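Local coordinates for sugar ABC transporter substrate-binding protein (Treponema pallidum subsp. pallidum, PDB 5U2P), which probably binds a small solute, perhaps a sugar, in the periplasm and delivers it to an ABC transporter for import, at residues E186-T198 and I373-T385. Sequence-based numbering, arbitrary orientation.
Sequences ESFPHTLLADAIT and IQAIDAYAQAQNT. With EDO (1,2-ethanediol), chain E.
Asp377 turns its carboxylate toward the start of helix 191-214, where the methyl of Ala194 packs against it, CB to OD1 3.5 Å. With chi1 at 64°, CG sits between the backbone N and the carbonyl carbon; the side chain crosses Thr191 at a slant, OD2 near its CA. One water joins Thr191 OG1 to OD2, donating to OD2 at 2.6 Å; another lies between Ser187 OG, Pro189 O and OD2. OD1 accepts from O2 of an ethanediol at 2.8 Å. The small alanine leaves room for this acid.

Further along, Thr198 acts through both branches. Its OG1 donates to Ala194 O, 2.7 Å away, and accepts from Ile376 N at 3.0 Å; CG2 meets Ile373 CD1. Ile376 CD1 makes apolar contacts with Pro189 CG (3.8 Å) and Ile197 CG2, crossing both side chains at about a right angle.

At the other end, Ser187 and Gln383 form a single antiparallel, non-hydrogen-bonded backbone pair, flanked by Asn384 N to Glu186 O (2.8 Å) and Phe188 N to Ala382 O (3.2 Å). The Asn384 amide, its OD1 accepting from Ser390 N, stands 72° from the Phe188 ring plane, ND2 over one face, nearer the rim.

Chemically, the buried acid rests on water and diol; the diol, also bound by Asn140 and Ser138, probably comes from the crystallisation liquor and shows at most that a hydroxyl can be accepted here.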
ATOM      1  N   GLU A 186       4.407 -11.482   6.317  1.00 28.96           N
ATOM      2  CA  GLU A 186       3.373 -12.406   6.775  1.00 28.33           C
ATOM      3  C   GLU A 186       2.334 -12.704   5.676  1.00 30.01           C
ATOM      4  O   GLU A 186       1.196 -13.097   5.973  1.00 43.79           O
ATOM      5  CB  GLU A 186       2.668 -11.816   7.997  1.00 38.05           C
ATOM      6  CG  GLU A 186       3.558 -11.648   9.222  1.00 57.05           C
ATOM      7  CD  GLU A 186       3.769 -12.947   9.965  1.00 70.67           C
ATOM      8  OE1 GLU A 186       4.536 -13.801   9.470  1.00 87.05           O
ATOM      9  OE2 GLU A 186       3.157 -13.117  11.044  1.00 82.83           O
ATOM     10  N   SER A 187       2.721 -12.521   4.414  1.00 25.81           N
ATOM     11  CA  SER A 187       1.817 -12.764   3.280  1.00 19.06           C
ATOM     12  C   SER A 187       2.494 -13.472   2.109  1.00 22.93           C
ATOM     13  O   SER A 187       3.719 -13.557   2.029  1.00 24.87           O
ATOM     14  CB  SER A 187       1.195 -11.444   2.812  1.00 29.33           C
ATOM     15  OG  SER A 187       2.156 -10.406   2.767  1.00 33.59           O
ATOM     16  N   PHE A 188       1.666 -14.064   1.247  1.00 22.82           N
ATOM     17  CA  PHE A 188       2.116 -14.627  -0.020  1.00 25.86           C
ATOM     18  C   PHE A 188       1.392 -13.868  -1.121  1.00 22.99           C
ATOM     19  O   PHE A 188       0.282 -13.390  -0.910  1.00 27.91           O
ATOM     20  CB  PHE A 188       1.811 -16.139  -0.145  1.00 26.26           C
ATOM     21  CG  PHE A 188       2.527 -17.002   0.863  1.00 29.35           C
ATOM     22  CD1 PHE A 188       1.905 -18.114   1.403  1.00 48.92           C
ATOM     23  CD2 PHE A 188       3.814 -16.707   1.254  1.00 30.65           C
ATOM     24  CE1 PHE A 188       2.553 -18.908   2.335  1.00 46.82           C
ATOM     25  CE2 PHE A 188       4.472 -17.494   2.186  1.00 41.61           C
ATOM     26  CZ  PHE A 188       3.835 -18.597   2.726  1.00 39.18           C
ATOM     27  N   PRO A 189       2.017 -13.729  -2.294  1.00 22.59           N
ATOM     28  CA  PRO A 189       3.417 -14.033  -2.557  1.00 19.06           C
ATOM     29  C   PRO A 189       4.250 -12.960  -1.876  1.00 21.00           C
ATOM     30  O   PRO A 189       3.664 -12.005  -1.344  1.00 20.87           O
ATOM     31  CB  PRO A 189       3.525 -13.962  -4.082  1.00 28.46           C
ATOM     32  CG  PRO A 189       2.448 -13.004  -4.479  1.00 35.34           C
ATOM     33  CD  PRO A 189       1.344 -13.146  -3.469  1.00 26.13           C
ATOM     34  N   HIS A 190       5.564 -13.123  -1.870  1.00 21.80           N
ATOM     35  CA  HIS A 190       6.429 -12.085  -1.332  1.00 20.42           C
ATOM     36  C   HIS A 190       6.260 -10.770  -2.104  1.00 28.61           C
ATOM     37  O   HIS A 190       5.925 -10.763  -3.280  1.00 22.90           O
ATOM     38  CB  HIS A 190       7.892 -12.528  -1.374  1.00 21.60           C
ATOM     39  CG  HIS A 190       8.798 -11.533  -0.734  1.00 21.98           C
ATOM     40  ND1 HIS A 190       9.466 -10.567  -1.454  1.00 22.85           N
ATOM     41  CD2 HIS A 190       9.071 -11.295   0.568  1.00 23.47           C
ATOM     42  CE1 HIS A 190      10.137  -9.790  -0.620  1.00 27.66           C
ATOM     43  NE2 HIS A 190       9.909 -10.209   0.615  1.00 22.42           N
ATOM     44  N   THR A 191       6.506  -9.657  -1.417  1.00 19.94           N
ATOM     45  CA  THR A 191       6.440  -8.319  -1.982  1.00 18.59           C
ATOM     46  C   THR A 191       7.004  -8.140  -3.393  1.00 18.85           C
ATOM     47  O   THR A 191       6.429  -7.438  -4.208  1.00 21.61           O
ATOM     48  CB  THR A 191       7.223  -7.344  -1.051  1.00 21.70           C
ATOM     49  OG1 THR A 191       6.910  -7.626   0.328  1.00 22.13           O
ATOM     50  CG2 THR A 191       6.913  -5.914  -1.384  1.00 21.74           C
ATOM     51  N   LEU A 192       8.180  -8.709  -3.646  1.00 20.72           N
ATOM     52  CA  LEU A 192       8.824  -8.584  -4.946  1.00 20.73           C
ATOM     53  C   LEU A 192       7.959  -9.153  -6.060  1.00 23.13           C
ATOM     54  O   LEU A 192       7.670  -8.477  -7.062  1.00 25.21           O
ATOM     55  CB  LEU A 192      10.190  -9.295  -4.937  1.00 22.07           C
ATOM     56  CG  LEU A 192      10.932  -9.367  -6.269  1.00 36.85           C
ATOM     57  CD1 LEU A 192      11.184  -7.984  -6.746  1.00 35.55           C
ATOM     58  CD2 LEU A 192      12.243 -10.114  -6.101  1.00 58.30           C
ATOM     59  N   LEU A 193       7.530 -10.395  -5.892  1.00 22.06           N
ATOM     60  CA  LEU A 193       6.697 -11.009  -6.917  1.00 20.40           C
ATOM     61  C   LEU A 193       5.307 -10.363  -6.933  1.00 24.27           C
ATOM     62  O   LEU A 193       4.705 -10.186  -8.001  1.00 24.63           O
ATOM     63  CB  LEU A 193       6.592 -12.520  -6.697  1.00 29.08           C
ATOM     64  CG  LEU A 193       5.969 -13.319  -7.837  1.00 47.75           C
ATOM     65  CD1 LEU A 193       6.718 -13.069  -9.152  1.00 38.14           C
ATOM     66  CD2 LEU A 193       5.970 -14.804  -7.483  1.00 46.49           C
ATOM     67  N   ALA A 194       4.796  -9.999  -5.759  1.00 23.75           N
ATOM     68  CA  ALA A 194       3.503  -9.309  -5.669  1.00 22.28           C
ATOM     69  C   ALA A 194       3.504  -8.019  -6.487  1.00 23.94           C
ATOM     70  O   ALA A 194       2.558  -7.730  -7.224  1.00 22.71           O
ATOM     71  CB  ALA A 194       3.158  -9.017  -4.225  1.00 22.17           C
ATOM     72  N   ASP A 195       4.560  -7.227  -6.323  1.00 20.04           N
ATOM     73  CA  ASP A 195       4.706  -5.990  -7.072  1.00 22.06           C
ATOM     74  C   ASP A 195       4.637  -6.259  -8.577  1.00 22.96           C
ATOM     75  O   ASP A 195       3.848  -5.647  -9.311  1.00 21.47           O
ATOM     76  CB  ASP A 195       6.026  -5.310  -6.690  1.00 22.61           C
ATOM     77  CG  ASP A 195       6.285  -4.044  -7.468  1.00 28.97           C
ATOM     78  OD1 ASP A 195       5.733  -2.988  -7.071  1.00 26.78           O
ATOM     79  OD2 ASP A 195       7.046  -4.099  -8.464  1.00 27.80           O
ATOM     80  N   ALA A 196       5.432  -7.218  -9.037  1.00 25.72           N
ATOM     81  CA  ALA A 196       5.533  -7.471 -10.460  1.00 24.34           C
ATOM     82  C   ALA A 196       4.249  -8.037 -11.050  1.00 22.86           C
ATOM     83  O   ALA A 196       3.832  -7.610 -12.127  1.00 26.96           O
ATOM     84  CB  ALA A 196       6.698  -8.401 -10.721  1.00 27.43           C
ATOM     85  N   ILE A 197       3.617  -8.982 -10.353  1.00 22.96           N
ATOM     86  CA  ILE A 197       2.352  -9.551 -10.814  1.00 25.53           C
ATOM     87  C   ILE A 197       1.310  -8.436 -10.910  1.00 23.17           C
ATOM     88  O   ILE A 197       0.515  -8.379 -11.861  1.00 24.00           O
ATOM     89  CB  ILE A 197       1.844 -10.670  -9.867  1.00 26.46           C
ATOM     90  CG1 ILE A 197       2.741 -11.909  -9.976  1.00 25.33           C
ATOM     91  CG2 ILE A 197       0.378 -11.045 -10.180  1.00 27.70           C
ATOM     92  CD1 ILE A 197       2.475 -12.972  -8.926  1.00 29.96           C
ATOM     93  N   THR A 198       1.317  -7.558  -9.919  1.00 23.94           N
ATOM     94  CA  THR A 198       0.297  -6.524  -9.835  1.00 24.44           C
ATOM     95  C   THR A 198       0.453  -5.576 -11.024  1.00 22.46           C
ATOM     96  O   THR A 198      -0.543  -5.173 -11.661  1.00 24.64           O
ATOM     97  CB  THR A 198       0.382  -5.761  -8.478  1.00 22.19           C
ATOM     98  OG1 THR A 198       0.066  -6.667  -7.412  1.00 21.31           O
ATOM     99  CG2 THR A 198      -0.616  -4.594  -8.438  1.00 22.16           C
ATOM    100  N   ILE A 373      -1.219   1.577  -7.439  1.00 19.60           N
ATOM    101  CA  ILE A 373      -2.269   0.594  -7.261  1.00 18.67           C
ATOM    102  C   ILE A 373      -1.899  -0.362  -6.159  1.00 21.38           C
ATOM    103  O   ILE A 373      -0.728  -0.479  -5.801  1.00 23.85           O
ATOM    104  CB  ILE A 373      -2.560  -0.174  -8.562  1.00 30.39           C
ATOM    105  CG1 ILE A 373      -1.307  -0.905  -9.076  1.00 28.59           C
ATOM    106  CG2 ILE A 373      -3.066   0.808  -9.581  1.00 23.88           C
ATOM    107  CD1 ILE A 373      -1.596  -1.788 -10.339  1.00 31.49           C
ATOM    108  N   GLN A 374      -2.897  -1.008  -5.575  1.00 21.38           N
ATOM    109  CA  GLN A 374      -2.631  -1.892  -4.449  1.00 19.09           C
ATOM    110  C   GLN A 374      -2.040  -3.240  -4.876  1.00 22.84           C
ATOM    111  O   GLN A 374      -2.639  -3.995  -5.673  1.00 21.53           O
ATOM    112  CB  GLN A 374      -3.900  -2.128  -3.634  1.00 18.77           C
ATOM    113  CG  GLN A 374      -3.635  -3.051  -2.444  1.00 17.60           C
ATOM    114  CD  GLN A 374      -4.544  -2.818  -1.271  1.00 22.30           C
ATOM    115  OE1 GLN A 374      -4.584  -1.720  -0.703  1.00 23.12           O
ATOM    116  NE2 GLN A 374      -5.273  -3.861  -0.880  1.00 21.91           N
ATOM    117  N   ALA A 375      -0.870  -3.545  -4.318  1.00 19.46           N
ATOM    118  CA  ALA A 375      -0.223  -4.828  -4.519  1.00 17.54           C
ATOM    119  C   ALA A 375      -1.053  -5.967  -3.952  1.00 22.02           C
ATOM    120  O   ALA A 375      -1.663  -5.841  -2.890  1.00 19.16           O
ATOM    121  CB  ALA A 375       1.176  -4.838  -3.877  1.00 25.04           C
ATOM    122  N   ILE A 376      -1.057  -7.103  -4.650  1.00 22.15           N
ATOM    123  CA  ILE A 376      -1.922  -8.205  -4.259  1.00 19.78           C
ATOM    124  C   ILE A 376      -1.620  -8.795  -2.874  1.00 23.51           C
ATOM    125  O   ILE A 376      -2.521  -9.388  -2.270  1.00 23.22           O
ATOM    126  CB  ILE A 376      -1.883  -9.343  -5.303  1.00 17.77           C
ATOM    127  CG1 ILE A 376      -0.450  -9.856  -5.492  1.00 20.07           C
ATOM    128  CG2 ILE A 376      -2.490  -8.871  -6.612  1.00 22.06           C
ATOM    129  CD1 ILE A 376      -0.336 -11.160  -6.335  1.00 27.27           C
ATOM    130  N   ASP A 377      -0.411  -8.586  -2.337  1.00 22.59           N
ATOM    131  CA  ASP A 377      -0.095  -9.101  -0.999  1.00 23.74           C
ATOM    132  C   ASP A 377      -0.603  -8.182   0.115  1.00 18.78           C
ATOM    133  O   ASP A 377      -0.489  -8.526   1.282  1.00 25.80           O
ATOM    134  CB  ASP A 377       1.426  -9.357  -0.822  1.00 20.91           C
ATOM    135  CG  ASP A 377       2.279  -8.102  -0.917  1.00 19.22           C
ATOM    136  OD1 ASP A 377       1.840  -7.124  -1.560  1.00 22.02           O
ATOM    137  OD2 ASP A 377       3.428  -8.122  -0.375  1.00 23.72           O
ATOM    138  N   ALA A 378      -1.156  -7.027  -0.242  1.00 19.08           N
ATOM    139  CA  ALA A 378      -1.608  -6.067   0.773  1.00 20.91           C
ATOM    140  C   ALA A 378      -3.015  -6.402   1.262  1.00 27.25           C
ATOM    141  O   ALA A 378      -3.433  -5.945   2.333  1.00 22.19           O
ATOM    142  CB  ALA A 378      -1.564  -4.659   0.231  1.00 21.61           C
ATOM    143  N   TYR A 379      -3.740  -7.207   0.483  1.00 25.18           N
ATOM    144  CA  TYR A 379      -5.116  -7.578   0.824  1.00 26.43           C
ATOM    145  C   TYR A 379      -5.124  -8.540   2.026  1.00 24.10           C
ATOM    146  O   TYR A 379      -4.230  -9.388   2.170  1.00 24.76           O
ATOM    147  CB  TYR A 379      -5.817  -8.231  -0.379  1.00 21.58           C
ATOM    148  CG  TYR A 379      -6.081  -7.320  -1.528  1.00 21.93           C
ATOM    149  CD1 TYR A 379      -5.120  -7.088  -2.505  1.00 24.93           C
ATOM    150  CD2 TYR A 379      -7.296  -6.650  -1.635  1.00 26.20           C
ATOM    151  CE1 TYR A 379      -5.369  -6.224  -3.556  1.00 22.67           C
ATOM    152  CE2 TYR A 379      -7.551  -5.805  -2.678  1.00 25.39           C
ATOM    153  CZ  TYR A 379      -6.600  -5.600  -3.645  1.00 25.59           C
ATOM    154  OH  TYR A 379      -6.874  -4.748  -4.678  1.00 27.63           O
ATOM    155  N   ALA A 380      -6.147  -8.427   2.872  1.00 28.94           N
ATOM    156  CA  ALA A 380      -6.284  -9.305   4.035  1.00 33.33           C
ATOM    157  C   ALA A 380      -6.198 -10.792   3.649  1.00 28.25           C
ATOM    158  O   ALA A 380      -5.589 -11.590   4.359  1.00 32.75           O
ATOM    159  CB  ALA A 380      -7.601  -9.029   4.737  1.00 42.86           C
ATOM    160  N   GLN A 381      -6.779 -11.127   2.502  1.00 30.89           N
ATOM    161  CA  GLN A 381      -6.856 -12.514   2.036  1.00 45.79           C
ATOM    162  C   GLN A 381      -5.479 -13.098   1.783  1.00 37.07           C
ATOM    163  O   GLN A 381      -5.293 -14.318   1.819  1.00 31.98           O
ATOM    164  CB  GLN A 381      -7.674 -12.614   0.747  1.00 26.82           C
ATOM    165  CG  GLN A 381      -9.072 -12.105   0.840  1.00 42.61           C
ATOM    166  CD  GLN A 381      -9.212 -10.751   0.220  1.00 50.09           C
ATOM    167  OE1 GLN A 381      -8.629  -9.767   0.695  1.00 33.86           O
ATOM    168  NE2 GLN A 381      -9.998 -10.678  -0.846  1.00 36.89           N
ATOM    169  N   ALA A 382      -4.516 -12.216   1.526  1.00 29.84           N
ATOM    170  CA  ALA A 382      -3.170 -12.635   1.158  1.00 27.17           C
ATOM    171  C   ALA A 382      -2.337 -13.012   2.382  1.00 28.87           C
ATOM    172  O   ALA A 382      -1.302 -13.669   2.264  1.00 27.49           O
ATOM    173  CB  ALA A 382      -2.466 -11.522   0.351  1.00 26.49           C
ATOM    174  N   GLN A 383      -2.785 -12.585   3.556  1.00 25.53           N
ATOM    175  CA  GLN A 383      -2.027 -12.804   4.780  1.00 30.59           C
ATOM    176  C   GLN A 383      -2.152 -14.242   5.253  1.00 48.77           C
ATOM    177  O   GLN A 383      -3.202 -14.863   5.096  1.00 34.57           O
ATOM    178  CB  GLN A 383      -2.503 -11.855   5.890  1.00 39.71           C
ATOM    179  CG  GLN A 383      -2.816 -10.416   5.443  1.00 48.90           C
ATOM    180  CD  GLN A 383      -1.624  -9.701   4.837  1.00 46.90           C
ATOM    181  OE1 GLN A 383      -0.548  -9.660   5.429  1.00 45.01           O
ATOM    182  NE2 GLN A 383      -1.810  -9.134   3.649  1.00 28.22           N
ATOM    183  N   ASN A 384      -1.081 -14.770   5.829  1.00 37.10           N
ATOM    184  CA  ASN A 384      -1.168 -15.999   6.605  1.00 58.51           C
ATOM    185  C   ASN A 384      -1.500 -15.666   8.055  1.00 79.24           C
ATOM    186  O   ASN A 384      -0.811 -14.861   8.686  1.00 59.33           O
ATOM    187  CB  ASN A 384       0.129 -16.785   6.528  1.00 43.39           C
ATOM    188  CG  ASN A 384       0.332 -17.431   5.180  1.00 53.89           C
ATOM    189  OD1 ASN A 384      -0.161 -18.531   4.924  1.00 79.72           O
ATOM    190  ND2 ASN A 384       1.067 -16.757   4.311  1.00 56.28           N
ATOM    191  N   THR A 385      -2.557 -16.292   8.571  1.00101.52           N
ATOM    192  CA  THR A 385      -3.115 -15.953   9.877  1.00 80.58           C
ATOM    193  C   THR A 385      -2.889 -17.068  10.894  1.00 76.86           C
ATOM    194  O   THR A 385      -2.926 -18.249  10.549  1.00 85.64           O
ATOM    195  CB  THR A 385      -4.632 -15.660   9.771  1.00102.85           C
ATOM    196  OG1 THR A 385      -5.103 -15.076  10.992  1.00 97.16           O
ATOM    197  CG2 THR A 385      -5.433 -16.937   9.460  1.00 89.08           C
TER
HETATM  198  C1  EDO E 504       2.660  -3.381   1.039  1.00 29.10           C
HETATM  199  O1  EDO E 504       3.784  -2.602   0.633  1.00 29.28           O
HETATM  200  C2  EDO E 504       2.225  -4.385  -0.016  1.00 28.26           C
HETATM  201  O2  EDO E 504       3.220  -4.714  -0.983  1.00 27.77           O
HETATM  202  O   HOH W   1       4.151 -10.414   0.930  1.00 18.51           O
HETATM  203  O   HOH W   2       2.703  -7.210   2.905  1.00 56.71           O
HETATM  204  O   HOH W   3       4.646  -6.497   1.294  1.00 24.89           O